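Local coordinates for secreted protein ASP-2 (Necator americanus, PDB 4LY5) that is of unknown molecular function but belongs to the CAP superfamily of secreted proteins and binds a zinc ion, at residues C70-S75 and E85-S90; S91-D96 and V150-N155. One frame throughout, in Å; residues are numbered along the deposited sequence.

Interaction 1: residues C70-S75 and E85-S90. With ZN (zinc ion), chain B.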
loop_
_atom_site.group_PDB
_atom_site.type_symbol
_atom_site.label_atom_id
_atom_site.label_comp_id
_atom_site.label_asym_id
_atom_site.label_seq_id
_atom_site.Cartn_x
_atom_site.Cartn_y
_atom_site.Cartn_z
ATOM N N CYS A 70 8.084 -18.441 -1.843
ATOM C CA CYS A 70 7.036 -18.963 -2.694
ATOM C C CYS A 70 5.890 -19.642 -1.940
ATOM O O CYS A 70 5.260 -20.570 -2.451
ATOM C CB CYS A 70 7.625 -19.868 -3.795
ATOM S SG CYS A 70 8.366 -18.871 -5.112
ATOM N N VAL A 71 5.608 -19.170 -0.714
ATOM C CA VAL A 71 4.418 -19.623 -0.015
ATOM C C VAL A 71 3.524 -18.384 0.175
ATOM O O VAL A 71 3.996 -17.349 0.723
ATOM C CB VAL A 71 4.797 -20.239 1.356
ATOM C CG1 VAL A 71 3.521 -20.546 2.169
ATOM C CG2 VAL A 71 5.623 -21.519 1.168
ATOM N N PHE A 72 2.287 -18.476 -0.300
ATOM C CA PHE A 72 1.325 -17.347 -0.166
ATOM C C PHE A 72 0.983 -17.168 1.330
ATOM O O PHE A 72 0.075 -17.834 1.864
ATOM C CB PHE A 72 0.091 -17.484 -1.065
ATOM C CG PHE A 72 -0.812 -16.253 -1.081
ATOM C CD1 PHE A 72 -0.421 -15.074 -1.762
ATOM C CD2 PHE A 72 -2.097 -16.269 -0.465
ATOM C CE1 PHE A 72 -1.210 -13.921 -1.730
ATOM C CE2 PHE A 72 -2.896 -15.126 -0.461
ATOM C CZ PHE A 72 -2.487 -13.967 -1.122
ATOM N N LYS A 73 1.718 -16.301 2.021
ATOM C CA LYS A 73 1.517 -16.195 3.471
ATOM C C LYS A 73 2.058 -14.919 3.997
ATOM O O LYS A 73 3.159 -14.504 3.607
ATOM C CB LYS A 73 2.291 -17.380 4.110
ATOM C CG LYS A 73 1.875 -17.865 5.475
ATOM C CD LYS A 73 2.918 -18.903 5.908
ATOM C CE LYS A 73 3.542 -18.535 7.244
ATOM N NZ LYS A 73 2.535 -18.409 8.349
ATOM N N HIS A 74 1.332 -14.261 4.888
ATOM C CA HIS A 74 1.908 -13.139 5.629
ATOM C C HIS A 74 3.128 -13.579 6.460
ATOM O O HIS A 74 3.200 -14.720 6.945
ATOM C CB HIS A 74 0.837 -12.433 6.487
ATOM C CG HIS A 74 -0.007 -11.504 5.700
ATOM N ND1 HIS A 74 0.466 -10.296 5.216
ATOM C CD2 HIS A 74 -1.291 -11.602 5.281
ATOM C CE1 HIS A 74 -0.500 -9.676 4.570
ATOM N NE2 HIS A 74 -1.569 -10.446 4.577
ATOM N N SER A 75 4.192 -12.783 6.455
ATOM C CA SER A 75 5.328 -13.036 7.368
ATOM C C SER A 75 4.985 -12.678 8.788
ATOM O O SER A 75 4.094 -11.819 9.054
ATOM C CB SER A 75 6.552 -12.281 6.846
ATOM O OG SER A 75 6.283 -10.905 6.913
ATOM N N GLU A 85 2.522 -5.103 5.789
ATOM C CA GLU A 85 2.698 -6.052 4.665
ATOM C C GLU A 85 1.417 -6.283 3.929
ATOM O O GLU A 85 0.357 -6.578 4.547
ATOM C CB GLU A 85 3.212 -7.371 5.173
ATOM C CG GLU A 85 3.631 -8.276 4.019
ATOM C CD GLU A 85 4.197 -9.583 4.528
ATOM O OE1 GLU A 85 3.460 -10.361 5.174
ATOM O OE2 GLU A 85 5.418 -9.818 4.393
ATOM N N ASN A 86 1.525 -6.161 2.573
ATOM C CA ASN A 86 0.413 -6.573 1.668
ATOM C C ASN A 86 0.939 -7.678 0.778
ATOM O O ASN A 86 2.137 -7.574 0.295
ATOM C CB ASN A 86 -0.114 -5.389 0.780
ATOM C CG ASN A 86 -0.994 -4.400 1.555
ATOM O OD1 ASN A 86 -1.590 -4.760 2.586
ATOM N ND2 ASN A 86 -1.173 -3.244 1.019
ATOM N N ILE A 87 0.076 -8.674 0.554
ATOM C CA ILE A 87 0.512 -9.783 -0.351
ATOM C C ILE A 87 -0.488 -10.031 -1.459
ATOM O O ILE A 87 -1.669 -9.713 -1.346
ATOM C CB ILE A 87 0.750 -11.078 0.435
ATOM C CG1 ILE A 87 -0.569 -11.629 1.106
ATOM C CG2 ILE A 87 1.916 -11.006 1.425
ATOM C CD1 ILE A 87 -0.367 -13.059 1.657
ATOM N N PHE A 88 -0.029 -10.564 -2.626
ATOM C CA PHE A 88 -0.899 -10.733 -3.756
ATOM C C PHE A 88 -0.359 -11.878 -4.558
ATOM O O PHE A 88 0.863 -12.074 -4.624
ATOM C CB PHE A 88 -0.874 -9.485 -4.648
ATOM C CG PHE A 88 -1.596 -9.654 -5.939
ATOM C CD1 PHE A 88 -2.979 -9.546 -5.989
ATOM C CD2 PHE A 88 -0.879 -9.872 -7.117
ATOM C CE1 PHE A 88 -3.634 -9.678 -7.226
ATOM C CE2 PHE A 88 -1.536 -9.997 -8.330
ATOM C CZ PHE A 88 -2.912 -9.904 -8.377
ATOM N N MET A 89 -1.260 -12.660 -5.149
ATOM C CA MET A 89 -0.779 -13.689 -6.121
ATOM C C MET A 89 -1.677 -13.695 -7.363
ATOM O O MET A 89 -2.866 -13.277 -7.349
ATOM C CB MET A 89 -0.682 -15.031 -5.439
ATOM C CG MET A 89 -2.047 -15.467 -4.841
ATOM S SD MET A 89 -2.007 -17.204 -4.344
ATOM C CE MET A 89 -1.789 -18.050 -5.861
ATOM N N SER A 90 -1.096 -14.149 -8.483
ATOM C CA SER A 90 -1.794 -14.337 -9.745
ATOM C C SER A 90 -1.295 -15.682 -10.255
ATOM O O SER A 90 -0.158 -16.035 -9.956
ATOM C CB SER A 90 -1.411 -13.214 -10.743
ATOM O OG SER A 90 -1.508 -13.659 -12.065
HETATM ZN ZN ZN B . -3.561 -9.626 4.256
#
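Phe72 and Met89, at 7.3 Å between CA atoms, and His74 and Ile87, at 7.0 Å, set the register in which the loop 70-75 runs nearly antiparallel (169°) to the strand 85-90. At that spacing side chains, with the Ser75 N bond to Glu85, make the contact, not a backbone ladder. Residues Glu85, Ile87 and Met89 point toward the loop. Glu85, its chain extended from a CG anti to the backbone N (chi1 -170°), brings its carboxylate to the loop. Glu85 OE1 accepts His74 ND1 on its anti lone pair at 3.0 Å, 146° at the hydrogen, and Ser75 N on its syn lone pair at 2.8 Å. Ser75 OG hydrogen-bonds to Glu85 OE2 (2.9 Å) from above the carboxylate plane. The Phe72 ring sits between two side chains: Ile87 CD1 lies over one face, 3.7 Å from the centroid, and Met89 CG over the other, with Met89 SD 3.9 Å from the Phe72 centroid in a Met-aromatic contact. Ile87 CG1 also covers a face of the His74 imidazole. His74 NE2 binds the zinc ion at 2.2 Å, consistent with the His/Glu metal-binding cavity of CAP proteins. The bond at ND1 helps fix the imidazole's rotation and leaves NE2 for the metal; the buried carboxylate is thus a second-shell partner that probably strengthens the histidine as a ligand.

Interaction 2: residues S91-D96 and V150-N155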
loop_
_atom_site.group_PDB
_atom_site.type_symbol
_atom_site.label_atom_id
_atom_site.label_comp_id
_atom_site.label_asym_id
_atom_site.label_seq_id
_atom_site.Cartn_x
_atom_site.Cartn_y
_atom_site.Cartn_z
ATOM N N SER A 91 -2.114 -16.416 -11.032
ATOM C CA SER A 91 -1.762 -17.786 -11.447
ATOM C C SER A 91 -0.837 -17.687 -12.649
ATOM O O SER A 91 -0.231 -18.673 -12.977
ATOM C CB SER A 91 -3.010 -18.572 -11.883
ATOM O OG SER A 91 -3.544 -17.862 -12.987
ATOM N N ASP A 92 -0.649 -16.486 -13.226
ATOM C CA ASP A 92 0.282 -16.293 -14.380
ATOM C C ASP A 92 1.710 -16.075 -13.886
ATOM O O ASP A 92 2.123 -14.923 -13.689
ATOM C CB ASP A 92 -0.255 -15.104 -15.167
ATOM C CG ASP A 92 0.446 -14.861 -16.521
ATOM O OD1 ASP A 92 1.370 -15.583 -16.879
ATOM O OD2 ASP A 92 0.054 -13.902 -17.238
ATOM N N SER A 93 2.418 -17.197 -13.674
ATOM C CA SER A 93 3.754 -17.336 -13.116
ATOM C C SER A 93 4.775 -16.431 -13.798
ATOM O O SER A 93 5.578 -15.734 -13.138
ATOM C CB SER A 93 4.188 -18.807 -13.358
ATOM O OG SER A 93 5.216 -19.110 -12.468
ATOM N N GLY A 94 4.716 -16.408 -15.110
ATOM C CA GLY A 94 5.699 -15.617 -15.849
ATOM C C GLY A 94 5.356 -14.173 -16.195
ATOM O O GLY A 94 6.004 -13.574 -17.047
ATOM N N MET A 95 4.324 -13.621 -15.555
ATOM C CA MET A 95 3.877 -12.248 -15.740
ATOM C C MET A 95 5.051 -11.261 -15.634
ATOM O O MET A 95 5.890 -11.405 -14.740
ATOM C CB MET A 95 2.789 -11.929 -14.692
ATOM C CG MET A 95 2.128 -10.598 -14.898
ATOM S SD MET A 95 0.701 -10.543 -13.794
ATOM C CE MET A 95 -0.347 -11.414 -14.951
ATOM N N ASP A 96 5.096 -10.253 -16.502
ATOM C CA ASP A 96 6.079 -9.171 -16.449
ATOM C C ASP A 96 5.957 -8.508 -15.066
ATOM O O ASP A 96 4.835 -8.397 -14.539
ATOM C CB ASP A 96 5.726 -8.163 -17.553
ATOM C CG ASP A 96 6.510 -6.867 -17.455
ATOM O OD1 ASP A 96 6.118 -5.975 -16.664
ATOM O OD2 ASP A 96 7.501 -6.694 -18.210
ATOM N N VAL A 150 8.657 -9.055 -6.472
ATOM C CA VAL A 150 7.818 -9.915 -7.341
ATOM C C VAL A 150 8.632 -11.120 -7.687
ATOM O O VAL A 150 9.797 -11.012 -8.248
ATOM C CB VAL A 150 7.424 -9.231 -8.660
ATOM C CG1 VAL A 150 6.420 -10.092 -9.464
ATOM C CG2 VAL A 150 6.847 -7.849 -8.311
ATOM N N GLU A 151 8.094 -12.243 -7.275
ATOM C CA GLU A 151 8.743 -13.522 -7.540
ATOM C C GLU A 151 7.957 -14.425 -8.440
ATOM O O GLU A 151 6.777 -14.650 -8.187
ATOM C CB GLU A 151 9.084 -14.195 -6.210
ATOM C CG GLU A 151 9.776 -15.554 -6.302
ATOM C CD GLU A 151 11.209 -15.478 -6.784
ATOM O OE1 GLU A 151 11.736 -14.350 -6.960
ATOM O OE2 GLU A 151 11.861 -16.567 -6.919
ATOM N N ALA A 152 8.611 -14.993 -9.475
ATOM C CA ALA A 152 7.919 -16.020 -10.276
ATOM C C ALA A 152 8.101 -17.357 -9.621
ATOM O O ALA A 152 9.208 -17.923 -9.657
ATOM C CB ALA A 152 8.452 -16.103 -11.718
ATOM N N CYS A 153 7.032 -17.910 -9.070
ATOM C CA CYS A 153 7.079 -19.234 -8.506
ATOM C C CYS A 153 6.612 -20.289 -9.535
ATOM O O CYS A 153 6.289 -19.957 -10.669
ATOM C CB CYS A 153 6.244 -19.236 -7.209
ATOM S SG CYS A 153 6.709 -17.933 -6.023
ATOM N N SER A 154 6.562 -21.556 -9.156
ATOM C CA SER A 154 6.207 -22.616 -10.104
ATOM C C SER A 154 4.769 -22.449 -10.570
ATOM O O SER A 154 4.456 -22.657 -11.729
ATOM C CB SER A 154 6.407 -23.983 -9.453
ATOM O OG SER A 154 7.734 -24.069 -8.964
ATOM N N ASN A 155 3.911 -22.056 -9.636
ATOM C CA ASN A 155 2.478 -22.034 -9.866
ATOM C C ASN A 155 1.805 -20.692 -9.667
ATOM O O ASN A 155 0.589 -20.574 -9.821
ATOM C CB ASN A 155 1.816 -23.109 -8.994
ATOM C CG ASN A 155 2.029 -24.498 -9.567
ATOM O OD1 ASN A 155 2.107 -24.672 -10.797
ATOM N ND2 ASN A 155 2.133 -25.493 -8.696
#
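A type I beta turn from Asp92 to Met95, in the loop joining strand 84-90 to helix 97-109, meets the end of strand 145-152 and the loop after it through Ser93 and Ala152. Their CA atoms are 5.2 Å apart, the nearest pair between the segments. The turn is closed by Met95 N bonding to Asp92 O at 3.2 Å, and Asp92 also centres an inverse gamma turn, in which Ser93 N makes a weak bond to Ser91 O. Within this double bend the CB of Ser93 points toward the strand end. Ala152 CB packs against Ser93 O at 3.2 Å, while Ser93 CB lies 3.6 Å from Cys153 O. The modelled Ser93 OG is too close to Cys153 O, so its position and any bond it makes there are doubtful. Asp96 is the N-cap of helix 97-109, its OD1 accepting from Lys99 N; separately, Val150 O accepts from Lys97 NZ, which links strand 145-152 to that helix. With 214 Å² buried and no buried residue among those touching, this is a surface contact resting mostly on van der Waals packing of a methyl and backbone carbonyls.

How the interactions relate
Interactions 1 and 2 follow one another along the chain, their centres about 12 Å apart, and reach the same sheet: strand 84-90 carries interaction 1 and leads into the turn of interaction 2. The disulfide Cys70–Cys153 joins them covalently (SG–SG 2.1 Å), and Ser90 OG packs against Met95 CE at 3.8 Å. Their chemistry differs with depth. Interaction 1 lies about 13 Å from the chain centre, is partly buried, covers 453 Å² and combines a carboxylate hydrogen-bond network with aromatic packing near a metal. Interaction 2, about 20 Å out, covers less than half that area, is exposed and has no clear hydrogen bond between its segments, its close polar pair being too short to trust.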